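Side-chain contacts in pyrrolidone-carboxylate peptidase (Pyrococcus furiosus, PDB 1X10), which removes N-terminal pyroglutamyl (5-oxoproline) residues from polypeptides, generally not before proline, as a thiol protease of the C15 family: residues Leu150-Ser153 / Tyr158-Met161; Val51-Leu56 / Met146-His151; Ile63-Gly68 / Ser113-Lys118; Phe37-Pro42 / Glu57-Asp62. The protein carries 3 engineered substitutions. One frame throughout, in Å; residues are numbered along the deposited sequence.

Overall arrangement
From the N terminus, the first loop to close is that of contact 4, where the end of helix 47-59 folds back onto strand 34-41. Contact 2 starts within that loop, at 51-56, and finds its partner on helix 141-156, so contacts 2 and 4 cross. Contact 3 lies wholly within the long excursion between the two halves of contact 2, joining strand 63-69 to the turn that leads into helix 117-126. Contact 1 comes last and is the most local: it closes the short connection from helix 141-156 to strand 161-167 and shares L150 and H151 with contact 2. Together they tie helices 47-59 and 141-156 to the central sheet and its connections.

Contact 1 of 4, residues Leu150-Ser153 / Tyr158-Met161; sequences LHHS and YPKM
H152 and S153, near the end of helix 141-156, hold the tight part of this contact against Y158 and P159. With CG anti to the backbone N (chi1 -168°), H152 carries its imidazole to the phenol of Y158 and turns the ring edge to one face of it in an offset edge-to-face pair, with centroids 4.9 Å apart and planes at 74°. Within it H152 NE2 comes to 3.4 Å from Y158 CZ, while H152 CD2 meets the backbone Y158 O near the imidazole plane at 3.0 Å. One residue on, the S153 hydroxyl donates to P159 O over 2.5 Å, a short bond that runs almost straight on from the carbonyl (C=O...OG 176°). The peptide bond between Y158 and P159 is cis. The contact closes the helix-to-strand connection of an alpha/beta fold, in which the chain leaves helix 141-156, reverses, and enters strand 161-167 of the central sheet. L56 of helix 47-59 packs against the imidazole, whose ND1 makes a weak hydrogen bond with E53. With an alanine at H152, the Y158 ring would probably lose the edge packed on its face, and E53 that weak partner. Beyond this the contact is looser: a water donates to S153 OG at 3.2 Å and to K160 O at 2.7 Å, bridging two residues that barely touch, and K160 starts away from the helix and is exposed.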
loop_
_atom_site.group_PDB
_atom_site.type_symbol
_atom_site.label_atom_id
_atom_site.label_comp_id
_atom_site.label_asym_id
_atom_site.label_seq_id
_atom_site.Cartn_x
_atom_site.Cartn_y
_atom_site.Cartn_z
ATOM N N LEU A 150 -18.331 21.213 14.689
ATOM C CA LEU A 150 -17.654 21.467 15.956
ATOM C C LEU A 150 -17.639 22.960 16.295
ATOM O O LEU A 150 -17.728 23.334 17.467
ATOM C CB LEU A 150 -16.227 20.909 15.916
ATOM C CG LEU A 150 -16.166 19.387 16.049
ATOM C CD1 LEU A 150 -14.798 18.874 15.639
ATOM C CD2 LEU A 150 -16.499 18.994 17.482
ATOM N N HIS A 151 -17.535 23.804 15.272
ATOM C CA HIS A 151 -17.539 25.256 15.472
ATOM C C HIS A 151 -18.930 25.684 15.942
ATOM O O HIS A 151 -19.076 26.579 16.782
ATOM C CB HIS A 151 -17.193 25.970 14.160
ATOM C CG HIS A 151 -17.133 27.465 14.278
ATOM N ND1 HIS A 151 -16.209 28.111 15.069
ATOM C CD2 HIS A 151 -17.877 28.436 13.697
ATOM C CE1 HIS A 151 -16.384 29.418 14.970
ATOM N NE2 HIS A 151 -17.391 29.641 14.144
ATOM N N HIS A 152 -19.949 25.031 15.395
ATOM C CA HIS A 152 -21.335 25.319 15.757
ATOM C C HIS A 152 -21.536 24.987 17.236
ATOM O O HIS A 152 -22.198 25.720 17.978
ATOM C CB HIS A 152 -22.276 24.467 14.910
ATOM C CG HIS A 152 -23.711 24.880 15.001
ATOM N ND1 HIS A 152 -24.290 25.758 14.112
ATOM C CD2 HIS A 152 -24.678 24.550 15.888
ATOM C CE1 HIS A 152 -25.555 25.948 14.445
ATOM N NE2 HIS A 152 -25.815 25.228 15.520
ATOM N N SER A 153 -20.954 23.869 17.657
ATOM C CA SER A 153 -21.048 23.426 19.038
ATOM C C SER A 153 -20.374 24.431 19.971
ATOM O O SER A 153 -20.932 24.818 21.000
ATOM C CB SER A 153 -20.384 22.051 19.189
ATOM O OG SER A 153 -20.386 21.622 20.542
ATOM N N TYR A 158 -24.633 23.755 21.130
ATOM C CA TYR A 158 -25.186 22.479 20.693
ATOM C C TYR A 158 -24.709 22.262 19.262
ATOM O O TYR A 158 -24.520 23.222 18.519
ATOM C CB TYR A 158 -26.724 22.501 20.736
ATOM C CG TYR A 158 -27.373 23.296 19.624
ATOM C CD1 TYR A 158 -27.631 22.715 18.379
ATOM C CD2 TYR A 158 -27.714 24.636 19.808
ATOM C CE1 TYR A 158 -28.211 23.449 17.348
ATOM C CE2 TYR A 158 -28.296 25.378 18.785
ATOM C CZ TYR A 158 -28.540 24.780 17.559
ATOM O OH TYR A 158 -29.103 25.516 16.544
ATOM N N PRO A 159 -24.492 21.000 18.860
ATOM C CA PRO A 159 -24.669 19.790 19.671
ATOM C C PRO A 159 -23.623 19.694 20.777
ATOM O O PRO A 159 -22.549 20.282 20.670
ATOM C CB PRO A 159 -24.516 18.668 18.646
ATOM C CG PRO A 159 -23.532 19.241 17.675
ATOM C CD PRO A 159 -24.050 20.654 17.497
ATOM N N LYS A 160 -23.941 18.955 21.837
ATOM C CA LYS A 160 -23.013 18.786 22.953
ATOM C C LYS A 160 -21.808 17.972 22.493
ATOM O O LYS A 160 -20.682 18.208 22.927
ATOM C CB LYS A 160 -23.693 18.057 24.112
ATOM C CG LYS A 160 -24.973 18.708 24.608
ATOM C CD LYS A 160 -25.667 17.817 25.631
ATOM C CE LYS A 160 -27.044 18.352 26.000
ATOM N NZ LYS A 160 -27.756 17.431 26.933
ATOM N N MET A 161 -22.060 17.001 21.621
ATOM C CA MET A 161 -21.002 16.152 21.082
ATOM C C MET A 161 -21.074 16.160 19.564
ATOM O O MET A 161 -22.161 16.082 18.984
ATOM C CB MET A 161 -21.151 14.706 21.552
ATOM C CG MET A 161 -21.067 14.487 23.045
ATOM S SD MET A 161 -21.178 12.712 23.401
ATOM C CE MET A 161 -19.825 12.542 24.566
HETATM O O HOH W 1 -19.815 20.647 23.498
#

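Contact 2 of 4, residues Val51-Leu56 / Met146-His151; sequences VLEKTL and MYLSLH
L52 reaches L148 through one methyl branch, and V51, just before it, faces L41 of strand 34-41 instead. The CG of L52 lies anti to the backbone N (chi1 -156°) and chi2 is well off a staggered value; this sets CD1 3.6 Å from L148 CB and 4.1 Å from S149 N, against the backbone of the second helix. E53 follows with a bent chain whose carboxylate comes round beside L148, OE2 lying 4.2 Å from L148 CD2. The polar link here is made by water: one molecule donates to E53 OE2 at 2.8 Å and to L148 O at 2.9 Å, while the other carboxylate oxygen is engaged by H152. T55 touches R39 of strand 34-41 and turns its hydroxyl back to V51 O at 2.7 Å. That carbonyl is gripped twice, since T55 OG1 and T55 N approach it from opposite faces of its plane. L56, a turn after L52, points toward the second helix but stops short of close contact with it; the hydroxyl of buried S149 is satisfied by hydrogen bonds with S162 and H66. The helix segments run broadly parallel, 10.6 Å apart at a crossing angle of -35°, with thin apolar packing and a water between them. This is the side-by-side pairing of helices on one face of the central sheet in an alpha/beta fold; S149 lies about 11 Å, side chain to side chain, from active-site E79 and from S142, an engineered residue at an active-site position.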
loop_
_atom_site.group_PDB
_atom_site.type_symbol
_atom_site.label_atom_id
_atom_site.label_comp_id
_atom_site.label_asym_id
_atom_site.label_seq_id
_atom_site.Cartn_x
_atom_site.Cartn_y
_atom_site.Cartn_z
ATOM N N VAL A 51 -26.854 23.671 4.071
ATOM C CA VAL A 51 -27.666 22.529 4.469
ATOM C C VAL A 51 -27.340 22.105 5.898
ATOM O O VAL A 51 -28.242 21.866 6.699
ATOM C CB VAL A 51 -27.442 21.330 3.515
ATOM C CG1 VAL A 51 -28.287 20.146 3.954
ATOM C CG2 VAL A 51 -27.797 21.732 2.091
ATOM N N LEU A 52 -26.050 22.031 6.213
ATOM C CA LEU A 52 -25.607 21.630 7.545
ATOM C C LEU A 52 -26.186 22.572 8.604
ATOM O O LEU A 52 -26.792 22.130 9.577
ATOM C CB LEU A 52 -24.079 21.669 7.630
ATOM C CG LEU A 52 -23.336 20.804 8.657
ATOM C CD1 LEU A 52 -22.079 21.541 9.101
ATOM C CD2 LEU A 52 -24.200 20.492 9.848
ATOM N N GLU A 53 -25.983 23.871 8.408
ATOM C CA GLU A 53 -26.474 24.875 9.346
ATOM C C GLU A 53 -27.985 24.786 9.527
ATOM O O GLU A 53 -28.478 24.779 10.651
ATOM C CB GLU A 53 -26.109 26.284 8.864
ATOM C CG GLU A 53 -24.619 26.554 8.703
ATOM C CD GLU A 53 -23.824 26.328 9.977
ATOM O OE1 GLU A 53 -24.384 26.513 11.077
ATOM O OE2 GLU A 53 -22.625 25.985 9.881
ATOM N N LYS A 54 -28.715 24.724 8.417
ATOM C CA LYS A 54 -30.167 24.640 8.470
ATOM C C LYS A 54 -30.604 23.397 9.238
ATOM O O LYS A 54 -31.508 23.459 10.069
ATOM C CB LYS A 54 -30.753 24.604 7.057
ATOM C CG LYS A 54 -30.462 25.849 6.236
ATOM C CD LYS A 54 -31.037 25.738 4.829
ATOM C CE LYS A 54 -30.571 26.888 3.943
ATOM N NZ LYS A 54 -30.968 28.213 4.492
ATOM N N THR A 55 -29.949 22.274 8.965
ATOM C CA THR A 55 -30.270 21.019 9.629
ATOM C C THR A 55 -30.031 21.104 11.132
ATOM O O THR A 55 -30.879 20.702 11.927
ATOM C CB THR A 55 -29.434 19.864 9.051
ATOM O OG1 THR A 55 -29.665 19.780 7.640
ATOM C CG2 THR A 55 -29.824 18.543 9.696
ATOM N N LEU A 56 -28.868 21.622 11.518
ATOM C CA LEU A 56 -28.531 21.765 12.931
ATOM C C LEU A 56 -29.526 22.669 13.662
ATOM O O LEU A 56 -29.940 22.369 14.781
ATOM C CB LEU A 56 -27.118 22.334 13.088
ATOM C CG LEU A 56 -25.962 21.395 12.733
ATOM C CD1 LEU A 56 -24.644 22.139 12.853
ATOM C CD2 LEU A 56 -25.981 20.179 13.653
ATOM N N MET A 146 -17.052 18.493 9.323
ATOM C CA MET A 146 -16.616 18.172 10.678
ATOM C C MET A 146 -16.268 19.450 11.442
ATOM O O MET A 146 -16.661 19.620 12.599
ATOM C CB MET A 146 -15.393 17.249 10.647
ATOM C CG MET A 146 -14.936 16.799 12.036
ATOM S SD MET A 146 -13.386 15.866 12.000
ATOM C CE MET A 146 -13.158 15.572 13.775
ATOM N N TYR A 147 -15.537 20.350 10.788
ATOM C CA TYR A 147 -15.133 21.602 11.413
ATOM C C TYR A 147 -16.329 22.506 11.716
ATOM O O TYR A 147 -16.449 23.040 12.819
ATOM C CB TYR A 147 -14.134 22.354 10.517
ATOM C CG TYR A 147 -13.589 23.608 11.166
ATOM C CD1 TYR A 147 -12.463 23.559 11.990
ATOM C CD2 TYR A 147 -14.256 24.828 11.034
ATOM C CE1 TYR A 147 -12.017 24.683 12.669
ATOM C CE2 TYR A 147 -13.821 25.963 11.717
ATOM C CZ TYR A 147 -12.703 25.884 12.535
ATOM O OH TYR A 147 -12.295 26.992 13.245
ATOM N N LEU A 148 -17.201 22.686 10.731
ATOM C CA LEU A 148 -18.376 23.534 10.900
ATOM C C LEU A 148 -19.274 23.022 12.022
ATOM O O LEU A 148 -19.839 23.807 12.784
ATOM C CB LEU A 148 -19.166 23.613 9.585
ATOM C CG LEU A 148 -18.493 24.447 8.487
ATOM C CD1 LEU A 148 -19.168 24.200 7.132
ATOM C CD2 LEU A 148 -18.570 25.919 8.872
ATOM N N SER A 149 -19.399 21.707 12.137
ATOM C CA SER A 149 -20.238 21.138 13.187
ATOM C C SER A 149 -19.633 21.436 14.557
ATOM O O SER A 149 -20.332 21.875 15.482
ATOM C CB SER A 149 -20.388 19.625 12.987
ATOM O OG SER A 149 -21.324 19.076 13.901
ATOM N N LEU A 150 -18.331 21.213 14.689
ATOM C CA LEU A 150 -17.654 21.467 15.956
ATOM C C LEU A 150 -17.639 22.960 16.295
ATOM O O LEU A 150 -17.728 23.334 17.467
ATOM C CB LEU A 150 -16.227 20.909 15.916
ATOM C CG LEU A 150 -16.166 19.387 16.049
ATOM C CD1 LEU A 150 -14.798 18.874 15.639
ATOM C CD2 LEU A 150 -16.499 18.994 17.482
ATOM N N HIS A 151 -17.535 23.804 15.272
ATOM C CA HIS A 151 -17.539 25.256 15.472
ATOM C C HIS A 151 -18.930 25.684 15.942
ATOM O O HIS A 151 -19.076 26.579 16.782
ATOM C CB HIS A 151 -17.193 25.970 14.160
ATOM C CG HIS A 151 -17.133 27.465 14.278
ATOM N ND1 HIS A 151 -16.209 28.111 15.069
ATOM C CD2 HIS A 151 -17.877 28.436 13.697
ATOM C CE1 HIS A 151 -16.384 29.418 14.970
ATOM N NE2 HIS A 151 -17.391 29.641 14.144
HETATM O O HOH W 2 -21.025 26.320 12.127
#

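Contact 3 of 4, residues Ile63-Gly68 / Ser113-Lys118; sequences IAIHVG and STLPIK
L115 is the sole side chain of 113-118 to reach the strand, and the side-chain contact is apolar. With CG anti to its own carbonyl carbon (chi1 -67°), the leucine runs out through CD1 while the CD2 branch turns to the strand and sets one methyl against both isoleucines: CD2 lies 4.2 Å from I63 CG2 and 4.0 Å from I65 CG1. The same methyl also lies 4.1 Å from A64 O, at the intervening residue. L115 CD1 adds a second, slightly longer touch to I65 CG1. The strand belongs to the core of the central sheet, paired in parallel with strands 2-8 and 161-167, and helix 189-206 packs on I63 and I65; L115 thus packs the connection before helix 117-126 against strand 63-69, about 8 Å from active-site E79 between side chains. Hydrogen bonds shape the connection itself. S113 OG accepts from L115 N at 3.2 Å in an ST turn, and it also bonds to S162 of the adjoining strand, as T114 does. P116, at the N-cap position, centres an inverse gamma turn with a weak bond from I117 N to L115 O. Charge appears further on, where K118 forms a salt bridge with D100 of the second subunit.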
loop_
_atom_site.group_PDB
_atom_site.type_symbol
_atom_site.label_atom_id
_atom_site.label_comp_id
_atom_site.label_asym_id
_atom_site.label_seq_id
_atom_site.Cartn_x
_atom_site.Cartn_y
_atom_site.Cartn_z
ATOM N N ILE A 63 -26.321 15.235 19.863
ATOM C CA ILE A 63 -25.166 14.536 19.310
ATOM C C ILE A 63 -25.200 14.571 17.787
ATOM O O ILE A 63 -26.242 14.321 17.175
ATOM C CB ILE A 63 -25.160 13.050 19.741
ATOM C CG1 ILE A 63 -25.092 12.947 21.268
ATOM C CG2 ILE A 63 -23.987 12.318 19.076
ATOM C CD1 ILE A 63 -25.273 11.529 21.796
ATOM N N ALA A 64 -24.057 14.874 17.181
ATOM C CA ALA A 64 -23.954 14.920 15.732
ATOM C C ALA A 64 -22.815 14.016 15.293
ATOM O O ALA A 64 -21.664 14.189 15.716
ATOM C CB ALA A 64 -23.697 16.348 15.253
ATOM N N ILE A 65 -23.142 13.036 14.462
ATOM C CA ILE A 65 -22.141 12.119 13.942
ATOM C C ILE A 65 -22.208 12.199 12.426
ATOM O O ILE A 65 -23.173 11.749 11.808
ATOM C CB ILE A 65 -22.394 10.681 14.413
ATOM C CG1 ILE A 65 -22.219 10.608 15.935
ATOM C CG2 ILE A 65 -21.410 9.728 13.722
ATOM C CD1 ILE A 65 -22.510 9.245 16.535
ATOM N N HIS A 66 -21.180 12.808 11.844
ATOM C CA HIS A 66 -21.086 12.999 10.406
ATOM C C HIS A 66 -20.259 11.860 9.824
ATOM O O HIS A 66 -19.166 11.564 10.306
ATOM C CB HIS A 66 -20.452 14.365 10.131
ATOM C CG HIS A 66 -21.171 15.495 10.808
ATOM N ND1 HIS A 66 -22.426 15.914 10.422
ATOM C CD2 HIS A 66 -20.847 16.236 11.896
ATOM C CE1 HIS A 66 -22.845 16.861 11.244
ATOM N NE2 HIS A 66 -21.907 17.075 12.148
ATOM N N VAL A 67 -20.799 11.221 8.791
ATOM C CA VAL A 67 -20.145 10.078 8.168
ATOM C C VAL A 67 -19.751 10.364 6.723
ATOM O O VAL A 67 -20.461 11.055 5.993
ATOM C CB VAL A 67 -21.080 8.848 8.208
ATOM C CG1 VAL A 67 -20.309 7.581 7.872
ATOM C CG2 VAL A 67 -21.732 8.734 9.591
ATOM N N GLY A 68 -18.607 9.826 6.321
ATOM C CA GLY A 68 -18.136 10.031 4.967
ATOM C C GLY A 68 -17.383 8.830 4.432
ATOM O O GLY A 68 -16.979 7.941 5.187
ATOM N N SER A 113 -12.524 16.402 18.180
ATOM C CA SER A 113 -13.856 15.803 18.162
ATOM C C SER A 113 -14.294 15.685 19.612
ATOM O O SER A 113 -13.462 15.455 20.490
ATOM C CB SER A 113 -13.809 14.402 17.538
ATOM O OG SER A 113 -15.039 13.714 17.726
ATOM N N THR A 114 -15.584 15.856 19.873
ATOM C CA THR A 114 -16.072 15.740 21.234
ATOM C C THR A 114 -16.821 14.424 21.442
ATOM O O THR A 114 -17.509 14.236 22.440
ATOM C CB THR A 114 -16.966 16.944 21.627
ATOM O OG1 THR A 114 -17.907 17.210 20.586
ATOM C CG2 THR A 114 -16.107 18.181 21.866
ATOM N N LEU A 115 -16.697 13.519 20.477
ATOM C CA LEU A 115 -17.306 12.205 20.613
ATOM C C LEU A 115 -16.311 11.431 21.470
ATOM O O LEU A 115 -15.121 11.757 21.494
ATOM C CB LEU A 115 -17.431 11.510 19.250
ATOM C CG LEU A 115 -18.383 12.093 18.201
ATOM C CD1 LEU A 115 -18.288 11.266 16.931
ATOM C CD2 LEU A 115 -19.809 12.083 18.734
ATOM N N PRO A 116 -16.780 10.421 22.212
ATOM C CA PRO A 116 -15.857 9.641 23.043
ATOM C C PRO A 116 -15.171 8.656 22.093
ATOM O O PRO A 116 -15.462 7.460 22.097
ATOM C CB PRO A 116 -16.793 8.962 24.039
ATOM C CG PRO A 116 -18.031 8.714 23.199
ATOM C CD PRO A 116 -18.180 10.014 22.434
ATOM N N ILE A 117 -14.256 9.178 21.277
ATOM C CA ILE A 117 -13.581 8.371 20.267
ATOM C C ILE A 117 -12.870 7.109 20.733
ATOM O O ILE A 117 -12.954 6.082 20.062
ATOM C CB ILE A 117 -12.608 9.231 19.416
ATOM C CG1 ILE A 117 -11.427 9.716 20.252
ATOM C CG2 ILE A 117 -13.360 10.432 18.838
ATOM C CD1 ILE A 117 -10.404 10.512 19.425
ATOM N N LYS A 118 -12.178 7.161 21.867
ATOM C CA LYS A 118 -11.492 5.964 22.351
ATOM C C LYS A 118 -12.486 4.884 22.791
ATOM O O LYS A 118 -12.271 3.699 22.535
ATOM C CB LYS A 118 -10.532 6.311 23.497
ATOM C CG LYS A 118 -9.265 7.054 23.047
ATOM C CD LYS A 118 -8.485 6.239 22.006
ATOM C CE LYS A 118 -7.235 6.963 21.496
ATOM N NZ LYS A 118 -6.160 7.082 22.520
#

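Contact 4 of 4, residues Phe37-Pro42 / Glu57-Asp62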
loop_
_atom_site.group_PDB
_atom_site.type_symbol
_atom_site.label_atom_id
_atom_site.label_comp_id
_atom_site.label_asym_id
_atom_site.label_seq_id
_atom_site.Cartn_x
_atom_site.Cartn_y
_atom_site.Cartn_z
ATOM N N PHE A 37 -32.015 11.196 13.593
ATOM C CA PHE A 37 -32.368 11.862 12.345
ATOM C C PHE A 37 -31.218 11.624 11.372
ATOM O O PHE A 37 -30.052 11.813 11.721
ATOM C CB PHE A 37 -32.540 13.374 12.550
ATOM C CG PHE A 37 -33.614 13.745 13.535
ATOM C CD1 PHE A 37 -33.428 13.544 14.901
ATOM C CD2 PHE A 37 -34.817 14.290 13.096
ATOM C CE1 PHE A 37 -34.432 13.881 15.822
ATOM C CE2 PHE A 37 -35.825 14.628 14.006
ATOM C CZ PHE A 37 -35.630 14.423 15.368
ATOM N N GLY A 38 -31.545 11.199 10.157
ATOM C CA GLY A 38 -30.519 10.949 9.161
ATOM C C GLY A 38 -30.701 11.878 7.979
ATOM O O GLY A 38 -31.785 11.947 7.395
ATOM N N ARG A 39 -29.645 12.600 7.623
ATOM C CA ARG A 39 -29.715 13.535 6.505
ATOM C C ARG A 39 -28.516 13.408 5.576
ATOM O O ARG A 39 -27.401 13.143 6.017
ATOM C CB ARG A 39 -29.805 14.966 7.036
ATOM C CG ARG A 39 -31.036 15.238 7.899
ATOM C CD ARG A 39 -32.300 15.329 7.052
ATOM N NE ARG A 39 -33.427 15.847 7.824
ATOM C CZ ARG A 39 -34.204 15.116 8.613
ATOM N NH1 ARG A 39 -33.992 13.811 8.743
ATOM N NH2 ARG A 39 -35.188 15.696 9.291
ATOM N N VAL A 40 -28.751 13.614 4.284
ATOM C CA VAL A 40 -27.689 13.523 3.292
ATOM C C VAL A 40 -27.210 14.923 2.911
ATOM O O VAL A 40 -28.018 15.828 2.697
ATOM C CB VAL A 40 -28.178 12.791 2.021
ATOM C CG1 VAL A 40 -27.030 12.626 1.030
ATOM C CG2 VAL A 40 -28.755 11.433 2.395
ATOM N N LEU A 41 -25.895 15.094 2.833
ATOM C CA LEU A 41 -25.311 16.386 2.482
ATOM C C LEU A 41 -24.693 16.360 1.091
ATOM O O LEU A 41 -24.199 15.326 0.640
ATOM C CB LEU A 41 -24.227 16.762 3.490
ATOM C CG LEU A 41 -24.682 16.888 4.942
ATOM C CD1 LEU A 41 -23.466 17.144 5.840
ATOM C CD2 LEU A 41 -25.689 18.027 5.057
ATOM N N PRO A 42 -24.718 17.501 0.387
ATOM C CA PRO A 42 -24.133 17.549 -0.953
ATOM C C PRO A 42 -22.616 17.659 -0.819
ATOM O O PRO A 42 -22.122 18.197 0.170
ATOM C CB PRO A 42 -24.748 18.814 -1.545
ATOM C CG PRO A 42 -24.818 19.722 -0.342
ATOM C CD PRO A 42 -25.353 18.786 0.735
ATOM N N GLU A 57 -29.909 23.774 13.030
ATOM C CA GLU A 57 -30.853 24.701 13.644
ATOM C C GLU A 57 -32.256 24.105 13.696
ATOM O O GLU A 57 -33.005 24.335 14.644
ATOM C CB GLU A 57 -30.881 26.023 12.871
ATOM C CG GLU A 57 -31.900 27.027 13.400
ATOM C CD GLU A 57 -31.826 28.366 12.686
ATOM O OE1 GLU A 57 -31.906 28.381 11.438
ATOM O OE2 GLU A 57 -31.693 29.403 13.375
ATOM N N GLU A 58 -32.601 23.339 12.667
ATOM C CA GLU A 58 -33.907 22.703 12.573
ATOM C C GLU A 58 -34.096 21.644 13.657
ATOM O O GLU A 58 -35.079 21.657 14.396
ATOM C CB GLU A 58 -34.054 22.037 11.202
ATOM C CG GLU A 58 -35.368 21.298 10.991
ATOM C CD GLU A 58 -35.267 20.229 9.913
ATOM O OE1 GLU A 58 -34.661 20.506 8.857
ATOM O OE2 GLU A 58 -35.800 19.116 10.120
ATOM N N ILE A 59 -33.131 20.735 13.742
ATOM C CA ILE A 59 -33.176 19.627 14.686
ATOM C C ILE A 59 -32.592 19.914 16.067
ATOM O O ILE A 59 -33.102 19.421 17.071
ATOM C CB ILE A 59 -32.453 18.401 14.084
ATOM C CG1 ILE A 59 -33.121 18.018 12.759
ATOM C CG2 ILE A 59 -32.471 17.237 15.067
ATOM C CD1 ILE A 59 -32.391 16.937 11.985
ATOM N N LYS A 60 -31.532 20.716 16.110
ATOM C CA LYS A 60 -30.854 21.049 17.360
ATOM C C LYS A 60 -30.508 19.754 18.096
ATOM O O LYS A 60 -30.945 19.526 19.219
ATOM C CB LYS A 60 -31.741 21.940 18.244
ATOM C CG LYS A 60 -32.145 23.264 17.600
ATOM C CD LYS A 60 -32.785 24.200 18.621
ATOM C CE LYS A 60 -33.483 25.376 17.949
ATOM N NZ LYS A 60 -32.557 26.169 17.118
ATOM N N PRO A 61 -29.699 18.890 17.461
ATOM C CA PRO A 61 -29.278 17.604 18.027
ATOM C C PRO A 61 -28.363 17.751 19.233
ATOM O O PRO A 61 -27.641 18.740 19.363
ATOM C CB PRO A 61 -28.537 16.927 16.869
ATOM C CG PRO A 61 -28.863 17.763 15.659
ATOM C CD PRO A 61 -29.008 19.140 16.189
ATOM N N ASP A 62 -28.402 16.757 20.111
ATOM C CA ASP A 62 -27.548 16.732 21.293
ATOM C C ASP A 62 -26.226 16.121 20.851
ATOM O O ASP A 62 -25.160 16.434 21.386
ATOM C CB ASP A 62 -28.172 15.853 22.375
ATOM C CG ASP A 62 -29.443 16.440 22.929
ATOM O OD1 ASP A 62 -29.352 17.414 23.709
ATOM O OD2 ASP A 62 -30.529 15.933 22.571
#
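F37 CG and I59 CG1 each stand anti to their own carbonyl carbon, F37 with chi1 -60°, and this brings the phenyl ring under the two methyls of the isoleucine. I59 CG2 sits over the centre of one ring face, 3.9 Å from the F37 centroid and 12° off the ring normal, a CH-pi contact. I59 CD1 lies by the near end of the ring, 3.6 Å from F37 CB. With an alanine in place of F37, the CG2 methyl of I59 would probably be left without the aromatic face it rests on, opening a gap between helix end and strand. Two residues along the strand, R39 bends at chi2 (-74°), and its guanidinium lies with one face toward I59 CD1, which is 4.1 Å from R39 NH2. At the edge of the same group, R39 NH2 meets E58 OE2 at 3.6 Å in a salt bridge on the exposed side. The guanidinium is steadied further by NH1, which donates to G38 O at 3.2 Å from above the carbonyl plane. Just past the last helical turn K60 has positive phi, and its NZ donates to a lone pair of E57 O at 3.1 Å. Strand 34-41 and helix 47-59, packed this way before the chain enters strand 63-69, form the strand-helix half of a beta-alpha-beta crossover, with strand 2-8 lying between the two parallel strands.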